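Local coordinates for A207R protein, arginine decarboxylase (Paramecium bursaria Chlorella virus 1, PDB 2NV9) that decarboxylates arginine with the help of pyridoxal 5'-phosphate, as a viral member of the eukaryotic-like ornithine decarboxylase family, at residues G106-T111 / H125-M130; D310-V315 / A335-H340. The protein carries 1 engineered substitution. All blocks are in the same frame, centred on the assembly; numbering follows the deposited sequence.

Contact 1. Residues G106-T111 / H125-M130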
loop_
_atom_site.group_PDB
_atom_site.type_symbol
_atom_site.label_atom_id
_atom_site.label_comp_id
_atom_site.label_asym_id
_atom_site.label_seq_id
_atom_site.Cartn_x
_atom_site.Cartn_y
_atom_site.Cartn_z
ATOM N N GLY B 106 -22.257 -21.063 5.111
ATOM C CA GLY B 106 -22.101 -22.007 6.244
ATOM C C GLY B 106 -20.967 -21.628 7.234
ATOM O O GLY B 106 -20.536 -22.438 8.056
ATOM N N VAL B 107 -20.488 -20.395 7.124
ATOM C CA VAL B 107 -19.437 -19.934 7.993
ATOM C C VAL B 107 -20.184 -19.448 9.241
ATOM O O VAL B 107 -20.821 -18.378 9.205
ATOM C CB VAL B 107 -18.569 -18.827 7.349
ATOM C CG1 VAL B 107 -17.571 -18.331 8.390
ATOM C CG2 VAL B 107 -17.811 -19.358 6.141
ATOM N N ASP B 108 -20.157 -20.282 10.287
ATOM C CA ASP B 108 -21.069 -20.173 11.450
ATOM C C ASP B 108 -20.342 -19.994 12.798
ATOM O O ASP B 108 -20.917 -20.196 13.889
ATOM C CB ASP B 108 -22.027 -21.388 11.512
ATOM C CG ASP B 108 -22.898 -21.535 10.260
ATOM O OD1 ASP B 108 -23.016 -20.566 9.479
ATOM O OD2 ASP B 108 -23.480 -22.634 10.088
ATOM N N ILE B 109 -19.066 -19.601 12.713
ATOM C CA ILE B 109 -18.277 -19.175 13.865
ATOM C C ILE B 109 -17.571 -17.846 13.517
ATOM O O ILE B 109 -16.959 -17.730 12.455
ATOM C CB ILE B 109 -17.156 -20.178 14.258
ATOM C CG1 ILE B 109 -17.726 -21.549 14.591
ATOM C CG2 ILE B 109 -16.387 -19.675 15.499
ATOM C CD1 ILE B 109 -18.038 -22.307 13.406
ATOM N N ALA B 110 -17.672 -16.868 14.414
ATOM C CA ALA B 110 -17.021 -15.557 14.221
ATOM C C ALA B 110 -16.629 -14.925 15.552
ATOM O O ALA B 110 -17.122 -15.337 16.604
ATOM C CB ALA B 110 -17.938 -14.606 13.462
ATOM N N THR B 111 -15.803 -13.877 15.488
ATOM C CA THR B 111 -15.411 -13.138 16.701
ATOM C C THR B 111 -16.195 -11.816 16.838
ATOM O O THR B 111 -16.772 -11.307 15.869
ATOM C CB THR B 111 -13.876 -12.826 16.689
ATOM O OG1 THR B 111 -13.568 -12.031 15.539
ATOM C CG2 THR B 111 -13.074 -14.102 16.639
ATOM N N HIS B 125 -27.406 -13.063 11.334
ATOM C CA HIS B 125 -26.795 -14.391 11.430
ATOM C C HIS B 125 -26.954 -14.946 12.859
ATOM O O HIS B 125 -25.950 -15.246 13.537
ATOM C CB HIS B 125 -25.322 -14.300 10.987
ATOM C CG HIS B 125 -24.690 -15.618 10.650
ATOM N ND1 HIS B 125 -25.348 -16.824 10.789
ATOM C CD2 HIS B 125 -23.451 -15.911 10.197
ATOM C CE1 HIS B 125 -24.546 -17.801 10.389
ATOM N NE2 HIS B 125 -23.380 -17.272 10.052
ATOM N N PRO B 126 -28.226 -15.068 13.333
ATOM C CA PRO B 126 -28.444 -15.343 14.761
ATOM C C PRO B 126 -27.939 -16.730 15.205
ATOM O O PRO B 126 -27.730 -16.937 16.395
ATOM C CB PRO B 126 -29.965 -15.169 14.944
ATOM C CG PRO B 126 -30.543 -15.494 13.554
ATOM C CD PRO B 126 -29.504 -14.957 12.590
ATOM N N ASN B 127 -27.698 -17.624 14.240
ATOM C CA ASN B 127 -27.168 -18.962 14.504
ATOM C C ASN B 127 -25.640 -19.009 14.609
ATOM O O ASN B 127 -25.076 -20.014 15.021
ATOM C CB ASN B 127 -27.668 -19.988 13.467
ATOM C CG ASN B 127 -27.286 -21.427 13.818
ATOM O OD1 ASN B 127 -27.641 -21.935 14.876
ATOM N ND2 ASN B 127 -26.545 -22.077 12.926
ATOM N N CYS B 128 -24.976 -17.905 14.286
ATOM C CA CYS B 128 -23.537 -17.853 14.314
ATOM C C CYS B 128 -22.997 -18.013 15.761
ATOM O O CYS B 128 -23.440 -17.328 16.680
ATOM C CB CYS B 128 -23.026 -16.548 13.642
ATOM S SG CYS B 128 -21.231 -16.529 13.369
ATOM N N LYS B 129 -22.088 -18.957 15.960
ATOM C CA LYS B 129 -21.488 -19.158 17.261
ATOM C C LYS B 129 -20.380 -18.102 17.467
ATOM O O LYS B 129 -19.533 -17.926 16.607
ATOM C CB LYS B 129 -20.890 -20.569 17.392
ATOM C CG LYS B 129 -21.836 -21.750 16.958
ATOM C CD LYS B 129 -23.096 -21.732 17.731
ATOM C CE LYS B 129 -24.056 -22.908 17.331
ATOM N NZ LYS B 129 -24.682 -22.616 16.022
ATOM N N MET B 130 -20.364 -17.459 18.621
ATOM C CA MET B 130 -19.488 -16.285 18.807
ATOM C C MET B 130 -18.273 -16.506 19.721
ATOM O O MET B 130 -18.355 -17.146 20.781
ATOM C CB MET B 130 -20.317 -15.062 19.222
ATOM C CG MET B 130 -21.504 -14.702 18.275
ATOM S SD MET B 130 -21.013 -14.470 16.521
ATOM C CE MET B 130 -19.828 -13.087 16.775
#

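Contact 2. Residues D310-V315 / A335-H340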
loop_
_atom_site.group_PDB
_atom_site.type_symbol
_atom_site.label_atom_id
_atom_site.label_comp_id
_atom_site.label_asym_id
_atom_site.label_seq_id
_atom_site.Cartn_x
_atom_site.Cartn_y
_atom_site.Cartn_z
ATOM N N ASP B 310 35.720 -15.199 -3.112
ATOM C CA ASP B 310 35.592 -15.117 -1.648
ATOM C C ASP B 310 36.225 -13.870 -0.997
ATOM O O ASP B 310 35.910 -13.552 0.156
ATOM C CB ASP B 310 36.122 -16.390 -0.965
ATOM C CG ASP B 310 35.197 -17.598 -1.155
ATOM O OD1 ASP B 310 33.956 -17.420 -1.300
ATOM O OD2 ASP B 310 35.721 -18.748 -1.140
ATOM N N ASP B 311 37.110 -13.189 -1.722
ATOM C CA ASP B 311 37.744 -11.980 -1.225
ATOM C C ASP B 311 37.218 -10.720 -1.939
ATOM O O ASP B 311 37.790 -9.640 -1.817
ATOM C CB ASP B 311 39.256 -12.085 -1.424
ATOM C CG ASP B 311 39.638 -12.195 -2.886
ATOM O OD1 ASP B 311 38.813 -12.716 -3.683
ATOM O OD2 ASP B 311 40.764 -11.764 -3.247
ATOM N N GLU B 312 36.145 -10.870 -2.700
ATOM C CA GLU B 312 35.609 -9.771 -3.472
ATOM C C GLU B 312 35.168 -8.660 -2.499
ATOM O O GLU B 312 34.486 -8.916 -1.502
ATOM C CB GLU B 312 34.441 -10.280 -4.300
ATOM C CG GLU B 312 34.340 -9.731 -5.721
ATOM C CD GLU B 312 33.134 -8.916 -5.858
ATOM O OE1 GLU B 312 32.161 -9.245 -5.127
ATOM O OE2 GLU B 312 33.138 -7.969 -6.633
ATOM N N GLU B 313 35.589 -7.436 -2.820
ATOM C CA GLU B 313 35.295 -6.221 -2.057
ATOM C C GLU B 313 33.797 -5.908 -1.897
ATOM O O GLU B 313 33.061 -5.873 -2.887
ATOM C CB GLU B 313 35.969 -5.039 -2.770
ATOM C CG GLU B 313 35.611 -3.690 -2.167
ATOM C CD GLU B 313 36.151 -2.517 -2.961
ATOM O OE1 GLU B 313 36.459 -2.696 -4.157
ATOM O OE2 GLU B 313 36.285 -1.399 -2.397
ATOM N N TYR B 314 33.338 -5.674 -0.663
ATOM C CA TYR B 314 31.990 -5.096 -0.486
ATOM C C TYR B 314 32.026 -3.568 -0.518
ATOM O O TYR B 314 32.969 -2.954 -0.029
ATOM C CB TYR B 314 31.309 -5.581 0.799
ATOM C CG TYR B 314 30.795 -6.992 0.759
ATOM C CD1 TYR B 314 31.415 -7.979 -0.014
ATOM C CD2 TYR B 314 29.730 -7.363 1.546
ATOM C CE1 TYR B 314 30.942 -9.285 -0.044
ATOM C CE2 TYR B 314 29.228 -8.652 1.512
ATOM C CZ TYR B 314 29.845 -9.623 0.720
ATOM O OH TYR B 314 29.341 -10.912 0.742
ATOM N N VAL B 315 30.973 -2.972 -1.062
ATOM C CA VAL B 315 30.855 -1.525 -1.224
ATOM C C VAL B 315 29.564 -1.045 -0.555
ATOM O O VAL B 315 28.609 -1.822 -0.446
ATOM C CB VAL B 315 30.923 -1.100 -2.733
ATOM C CG1 VAL B 315 32.286 -1.544 -3.371
ATOM C CG2 VAL B 315 29.687 -1.598 -3.553
ATOM N N ALA B 335 26.096 -3.315 2.971
ATOM C CA ALA B 335 27.351 -3.681 2.323
ATOM C C ALA B 335 27.144 -4.879 1.381
ATOM O O ALA B 335 26.626 -5.915 1.777
ATOM C CB ALA B 335 28.490 -3.964 3.375
ATOM N N LEU B 336 27.560 -4.709 0.128
ATOM C CA LEU B 336 27.381 -5.732 -0.907
ATOM C C LEU B 336 28.503 -5.659 -1.947
ATOM O O LEU B 336 29.129 -4.591 -2.109
ATOM C CB LEU B 336 26.040 -5.526 -1.645
ATOM C CG LEU B 336 24.704 -5.676 -0.890
ATOM C CD1 LEU B 336 23.554 -5.218 -1.761
ATOM C CD2 LEU B 336 24.473 -7.128 -0.394
ATOM N N PRO B 337 28.733 -6.796 -2.671
ATOM C CA PRO B 337 29.560 -6.765 -3.876
ATOM C C PRO B 337 28.960 -5.750 -4.837
ATOM O O PRO B 337 27.768 -5.540 -4.789
ATOM C CB PRO B 337 29.416 -8.182 -4.443
ATOM C CG PRO B 337 29.015 -9.025 -3.309
ATOM C CD PRO B 337 28.222 -8.153 -2.385
ATOM N N GLU B 338 29.772 -5.116 -5.684
ATOM C CA GLU B 338 29.240 -4.175 -6.681
ATOM C C GLU B 338 28.234 -4.951 -7.533
ATOM O O GLU B 338 28.480 -6.095 -7.884
ATOM C CB GLU B 338 30.327 -3.589 -7.582
ATOM C CG GLU B 338 29.785 -2.553 -8.587
ATOM C CD GLU B 338 30.885 -1.749 -9.269
ATOM O OE1 GLU B 338 32.067 -2.007 -8.958
ATOM O OE2 GLU B 338 30.570 -0.841 -10.074
ATOM N N LEU B 339 27.101 -4.321 -7.786
ATOM C CA LEU B 339 26.095 -4.849 -8.723
ATOM C C LEU B 339 26.141 -4.089 -10.042
ATOM O O LEU B 339 26.681 -2.974 -10.121
ATOM C CB LEU B 339 24.684 -4.776 -8.126
ATOM C CG LEU B 339 24.562 -5.355 -6.700
ATOM C CD1 LEU B 339 23.174 -5.119 -6.096
ATOM C CD2 LEU B 339 24.942 -6.810 -6.685
ATOM N N HIS B 340 25.530 -4.707 -11.056
ATOM C CA HIS B 340 25.400 -4.145 -12.402
ATOM C C HIS B 340 23.984 -4.332 -12.924
ATOM O O HIS B 340 23.289 -5.272 -12.553
ATOM C CB HIS B 340 26.411 -4.814 -13.337
ATOM C CG HIS B 340 27.819 -4.726 -12.842
ATOM N ND1 HIS B 340 28.463 -5.781 -12.228
ATOM C CD2 HIS B 340 28.704 -3.704 -12.853
ATOM C CE1 HIS B 340 29.683 -5.411 -11.882
ATOM N NE2 HIS B 340 29.855 -4.156 -12.249
#

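Contact 1. Residues G106-T111 / H125-M130
Two neighbouring parallel strands of the pyridoxal-binding barrel begin side by side here, Ile109 pairing with Lys129 and Ala110 with Met130. Lys129 lies between two backbone bonds: its N reaches Asp108 O at 2.7 Å from above that carbonyl plane, and its O accepts Ala110 N at 3.1 Å. Just before the strands, His125 clips the incoming loop. The ring donates from His125 NE2 to Val107 O at 2.9 Å, nearly straight (167°) and with the oxygen in the ring plane. With CG turned anti to the backbone N (chi1 -163°), one face of the imidazole lies over Cys128 CB while its edge meets Asp108 OD1, 3.3 Å from His125 CE1; carboxylate and ring stand 79° apart. Helix 115-124 makes up most of the chain between the segments, which makes this a right-handed beta-alpha-beta crossover of the TIM barrel, entered from helix 96-105 through a Schellman motif whose C-prime residue is Gly106. Ala110 CB packs on Cys128 SG at 3.8 Å and on Met130 CE at 4.1 Å. Lys129 instead folds back along its own segment, bent at chi2 and chi4, and Lys129 NZ donates a hydrogen bond to Asn127 O at 2.8 Å.

Contact 2. Residues D310-V315 / A335-H340
Val315 N donates to Leu336 O at 2.7 Å with an N-H...O angle of 170°, and Leu336 N returns a bond to Val315 O at 3.1 Å. This reciprocal pair defines a hydrogen-bonded antiparallel position, with both side chains on one face of the sheet. Leu336 O also lies 3.3 Å from Tyr314 CA in a CA-H...O contact, and Val315 CG2 packs against Leu336 O at 3.4 Å. The touching parts are far from antiparallel, 112° apart end to end, and the regular ladder here is confined to the Val315-Leu336 pair. Tyr314, its CG anti to the carbonyl carbon, lays its ring along Pro337. Pro337 CD stands over the centre of the Tyr314 ring, 3.8 Å from the centroid and 12° off the normal, a CH-pi contact; Ala335 CB adds an apolar touch to Tyr314 CD2 at 4.1 Å. Glu312 crosses Pro337 at about a right angle, bringing its carboxylate against the pyrrolidine ring; the contact buries Glu312 OE1, which has no polar partner in the model. Glu338 sends its own carboxylate to a salt bridge with Lys271. Together these contacts close the open ends of a beta hairpin, strands 314-320 and 331-337, in the mixed sheet of the beta domain, built mainly from the C-terminal part of the chain, that accompanies the barrel in this decarboxylase family.

Overall arrangement
Following the chain from the N terminus, contact 1 closes first: residues 106-111 lead into a strand of the parallel barrel, helix 115-124 carries the chain across, and 125-130 return it alongside. The chain then completes the remaining barrel strands before entering the mixed sheet, where contact 2 joins 310-315 to 335-340 around a helix-free connection. The two loops are thus in series, neither nested nor crossed. The centres of contact 1 and contact 2 lie about 56 Å apart, on opposite sides of the chain's centre. Contact 1 ties the N-terminal starts of adjacent barrel strands, with Thr111 leading toward the cofactor: its side chain is about 6 Å from the bound pyridoxal 5'-phosphate. Contact 2 lies away from the annotated sites.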